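Local coordinates for oxidoreductase, short chain dehydrogenase/reductase family protein (Collinsella aerofaciens, PDB 5FYD) that reduces the 7-oxo group of 7-oxolithocholate with NADPH to yield ursodeoxycholate, at residues D66-A78 / N113-H125. Numbering follows the deposited sequence.
Sequences DFSQPGAAETVFA and NVNVVTFLKCFHH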
# COMPACT_ATOMS: atom_id res chain seq x y z
N ASP A 66 -13.43 15.21 -4.06
CA ASP A 66 -12.73 14.07 -4.65
C ASP A 66 -12.10 14.61 -5.92
O ASP A 66 -12.80 14.95 -6.87
CB ASP A 66 -13.73 12.96 -4.93
CG ASP A 66 -13.11 11.75 -5.56
OD1 ASP A 66 -12.02 11.84 -6.19
OD2 ASP A 66 -13.72 10.66 -5.41
N PHE A 67 -10.76 14.70 -5.94
CA PHE A 67 -10.10 15.37 -7.08
C PHE A 67 -10.18 14.62 -8.40
O PHE A 67 -9.80 15.17 -9.44
CB PHE A 67 -8.62 15.66 -6.77
CG PHE A 67 -8.41 16.49 -5.54
CD1 PHE A 67 -9.18 17.61 -5.28
CD2 PHE A 67 -7.46 16.13 -4.61
CE1 PHE A 67 -8.99 18.37 -4.14
CE2 PHE A 67 -7.27 16.87 -3.46
CZ PHE A 67 -8.03 18.00 -3.22
N SER A 68 -10.61 13.35 -8.37
CA SER A 68 -10.85 12.58 -9.58
C SER A 68 -12.17 12.97 -10.24
O SER A 68 -12.45 12.48 -11.34
CB SER A 68 -10.88 11.07 -9.29
OG SER A 68 -12.08 10.69 -8.61
N GLN A 69 -13.00 13.77 -9.57
CA GLN A 69 -14.38 14.04 -10.04
C GLN A 69 -14.52 15.44 -10.60
O GLN A 69 -13.94 16.40 -10.08
CB GLN A 69 -15.37 13.88 -8.88
CG GLN A 69 -15.44 12.47 -8.31
CD GLN A 69 -15.96 11.48 -9.34
OE1 GLN A 69 -16.97 11.74 -9.98
NE2 GLN A 69 -15.23 10.39 -9.54
N PRO A 70 -15.36 15.58 -11.65
CA PRO A 70 -15.62 16.93 -12.14
C PRO A 70 -16.28 17.80 -11.06
O PRO A 70 -17.07 17.31 -10.26
CB PRO A 70 -16.58 16.70 -13.31
CG PRO A 70 -17.11 15.33 -13.17
CD PRO A 70 -16.14 14.55 -12.35
N GLY A 71 -15.89 19.07 -11.04
CA GLY A 71 -16.39 20.04 -10.07
C GLY A 71 -15.61 20.14 -8.77
O GLY A 71 -15.94 20.97 -7.91
N ALA A 72 -14.59 19.30 -8.59
CA ALA A 72 -13.83 19.30 -7.33
C ALA A 72 -13.17 20.65 -7.11
O ALA A 72 -13.31 21.25 -6.04
CB ALA A 72 -12.79 18.18 -7.35
N ALA A 73 -12.51 21.18 -8.12
CA ALA A 73 -11.80 22.44 -7.99
C ALA A 73 -12.76 23.58 -7.67
O ALA A 73 -12.49 24.37 -6.78
CB ALA A 73 -11.01 22.76 -9.24
N GLU A 74 -13.90 23.62 -8.36
CA GLU A 74 -14.93 24.62 -8.09
C GLU A 74 -15.48 24.59 -6.65
O GLU A 74 -15.78 25.64 -6.07
CB GLU A 74 -16.07 24.49 -9.11
CG GLU A 74 -15.65 24.91 -10.51
CD GLU A 74 -15.31 26.38 -10.61
OE1 GLU A 74 -15.90 27.20 -9.85
OE2 GLU A 74 -14.44 26.72 -11.44
N THR A 75 -15.59 23.39 -6.08
CA THR A 75 -15.98 23.23 -4.68
C THR A 75 -14.96 23.93 -3.78
O THR A 75 -15.31 24.68 -2.87
CB THR A 75 -16.08 21.75 -4.31
OG1 THR A 75 -17.17 21.19 -5.05
CG2 THR A 75 -16.31 21.52 -2.84
N VAL A 76 -13.69 23.72 -4.10
CA VAL A 76 -12.61 24.37 -3.35
C VAL A 76 -12.67 25.89 -3.51
O VAL A 76 -12.58 26.62 -2.52
CB VAL A 76 -11.23 23.84 -3.80
CG1 VAL A 76 -10.12 24.60 -3.11
CG2 VAL A 76 -11.13 22.35 -3.52
N PHE A 77 -12.81 26.37 -4.74
CA PHE A 77 -12.83 27.81 -4.98
C PHE A 77 -13.96 28.49 -4.23
O PHE A 77 -13.80 29.64 -3.74
CB PHE A 77 -12.96 28.16 -6.47
CG PHE A 77 -11.93 27.51 -7.36
CD1 PHE A 77 -10.70 27.07 -6.88
CD2 PHE A 77 -12.21 27.35 -8.70
CE1 PHE A 77 -9.79 26.45 -7.75
CE2 PHE A 77 -11.32 26.75 -9.57
CZ PHE A 77 -10.11 26.31 -9.09
N ALA A 78 -15.12 27.84 -4.18
CA ALA A 78 -16.26 28.41 -3.45
C ALA A 78 -15.95 28.47 -1.96
O ALA A 78 -16.28 29.48 -1.31
CB ALA A 78 -17.54 27.62 -3.72
N ASN A 113 -7.78 13.55 -14.16
CA ASN A 113 -8.45 14.53 -13.33
C ASN A 113 -7.66 14.89 -12.08
O ASN A 113 -7.50 16.06 -11.75
CB ASN A 113 -9.84 14.05 -12.97
CG ASN A 113 -10.80 14.22 -14.11
OD1 ASN A 113 -10.47 14.86 -15.11
ND2 ASN A 113 -11.97 13.67 -13.97
N VAL A 114 -7.13 13.88 -11.40
CA VAL A 114 -6.35 14.15 -10.18
C VAL A 114 -5.02 14.82 -10.49
O VAL A 114 -4.67 15.84 -9.88
CB VAL A 114 -6.11 12.85 -9.34
CG1 VAL A 114 -5.30 13.19 -8.09
CG2 VAL A 114 -7.42 12.21 -8.93
N ASN A 115 -4.27 14.27 -11.43
CA ASN A 115 -2.87 14.66 -11.59
C ASN A 115 -2.67 15.84 -12.54
O ASN A 115 -1.62 16.50 -12.50
CB ASN A 115 -2.02 13.46 -12.05
CG ASN A 115 -2.12 12.28 -11.10
OD1 ASN A 115 -2.17 12.44 -9.87
ND2 ASN A 115 -2.14 11.10 -11.65
N VAL A 116 -3.64 16.07 -13.41
CA VAL A 116 -3.54 17.10 -14.45
C VAL A 116 -4.62 18.18 -14.36
O VAL A 116 -4.31 19.38 -14.25
CB VAL A 116 -3.53 16.47 -15.86
CG1 VAL A 116 -3.43 17.54 -16.95
CG2 VAL A 116 -2.36 15.49 -15.97
N VAL A 117 -5.89 17.79 -14.47
CA VAL A 117 -6.96 18.78 -14.60
C VAL A 117 -7.28 19.53 -13.31
O VAL A 117 -7.26 20.78 -13.30
CB VAL A 117 -8.24 18.16 -15.20
CG1 VAL A 117 -9.38 19.17 -15.24
CG2 VAL A 117 -7.94 17.57 -16.58
N THR A 118 -7.61 18.81 -12.24
CA THR A 118 -7.84 19.45 -10.95
C THR A 118 -6.59 20.18 -10.49
O THR A 118 -6.68 21.29 -10.01
CB THR A 118 -8.30 18.47 -9.87
OG1 THR A 118 -9.48 17.79 -10.33
CG2 THR A 118 -8.59 19.20 -8.55
N PHE A 119 -5.44 19.55 -10.69
CA PHE A 119 -4.15 20.19 -10.44
C PHE A 119 -4.06 21.56 -11.12
O PHE A 119 -3.84 22.57 -10.43
CB PHE A 119 -3.00 19.32 -10.92
CG PHE A 119 -1.73 20.08 -11.09
CD1 PHE A 119 -1.07 20.62 -9.98
CD2 PHE A 119 -1.20 20.32 -12.35
CE1 PHE A 119 0.09 21.34 -10.14
CE2 PHE A 119 -0.03 21.04 -12.50
CZ PHE A 119 0.62 21.56 -11.39
N LEU A 120 -4.23 21.59 -12.44
CA LEU A 120 -4.04 22.83 -13.17
C LEU A 120 -5.12 23.87 -12.86
O LEU A 120 -4.82 25.05 -12.82
CB LEU A 120 -3.92 22.61 -14.67
CG LEU A 120 -3.30 23.81 -15.41
CD1 LEU A 120 -1.85 24.10 -15.01
CD2 LEU A 120 -3.36 23.58 -16.92
N LYS A 121 -6.37 23.45 -12.69
CA LYS A 121 -7.44 24.38 -12.31
C LYS A 121 -7.06 25.10 -11.03
O LYS A 121 -7.17 26.33 -10.94
CB LYS A 121 -8.78 23.64 -12.13
CG LYS A 121 -9.45 23.25 -13.44
CD LYS A 121 -10.80 22.60 -13.17
CE LYS A 121 -11.62 22.50 -14.44
NZ LYS A 121 -13.00 22.04 -14.09
N CYS A 122 -6.61 24.32 -10.04
CA CYS A 122 -6.24 24.90 -8.76
C CYS A 122 -5.03 25.80 -8.92
O CYS A 122 -5.02 26.92 -8.42
CB CYS A 122 -5.98 23.81 -7.72
SG CYS A 122 -7.49 22.99 -7.19
N PHE A 123 -4.00 25.31 -9.61
CA PHE A 123 -2.76 26.09 -9.77
C PHE A 123 -3.06 27.42 -10.47
O PHE A 123 -2.60 28.47 -10.04
CB PHE A 123 -1.77 25.30 -10.60
CG PHE A 123 -0.31 25.72 -10.51
CD1 PHE A 123 0.19 26.61 -9.57
CD2 PHE A 123 0.59 25.10 -11.39
CE1 PHE A 123 1.54 26.93 -9.55
CE2 PHE A 123 1.93 25.38 -11.36
CZ PHE A 123 2.41 26.30 -10.43
N HIS A 124 -3.89 27.35 -11.51
CA HIS A 124 -4.25 28.54 -12.28
C HIS A 124 -5.04 29.54 -11.43
O HIS A 124 -4.72 30.72 -11.40
CB HIS A 124 -5.09 28.14 -13.48
CG HIS A 124 -5.57 29.30 -14.30
ND1 HIS A 124 -6.88 29.71 -14.30
CD2 HIS A 124 -4.91 30.12 -15.15
CE1 HIS A 124 -7.02 30.73 -15.14
NE2 HIS A 124 -5.84 31.00 -15.66
N HIS A 125 -6.04 29.04 -10.73
CA HIS A 125 -6.94 29.90 -9.96
C HIS A 125 -6.16 30.63 -8.86
O HIS A 125 -6.24 31.87 -8.76
CB HIS A 125 -8.04 29.03 -9.41
CG HIS A 125 -9.03 29.75 -8.58
ND1 HIS A 125 -10.23 30.20 -9.09
CD2 HIS A 125 -9.03 30.07 -7.27
CE1 HIS A 125 -10.91 30.80 -8.12
NE2 HIS A 125 -10.21 30.71 -7.01
O HOH W 1 -11.73 19.63 -10.46
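Phe77 and His125 lie face to face, their planes 2° apart and centroids separated by 3.6 Å, the side chains running oppositely. With CG of His125 anti to the backbone N (chi1 179°), the imidazole is swung flat against Phe77, and CB, placed by the helix backbone, also rests over the phenyl face; the other face meets Ala73 O, so a flat residue suits this slot. Cutting Phe77 back to an alanine is likely to leave the imidazole without its stacking mate and free to turn. Helices 72-78 and 113-125 run nearly parallel, at 26°, on one side of the Rossmann-fold sheet, and small Ala73 permits a close approach, its CB 3.8 Å from Lys121 CB. Towards the sheet the packing is tight: Cys122 SG lies 4.1 Å from Ala73 CB and also touches Leu14. The solvent side is looser, where exposed Lys121 passes Ala73 and its NZ stays 5.6 Å from Glu74 OE2. At the NADP(+)-binding turn, Asn113 suits its place by giving an in-plane amide N-H from ND2 to Ser68 O (2.9 Å), nearly straight, while Thr118 sets OG1 2.8 Å from Phe67 O and CG2 against the Phe67 ring. The Asn113 bond thus probably helps hold the cofactor-binding turn, while stacked rings join the helices at the other end.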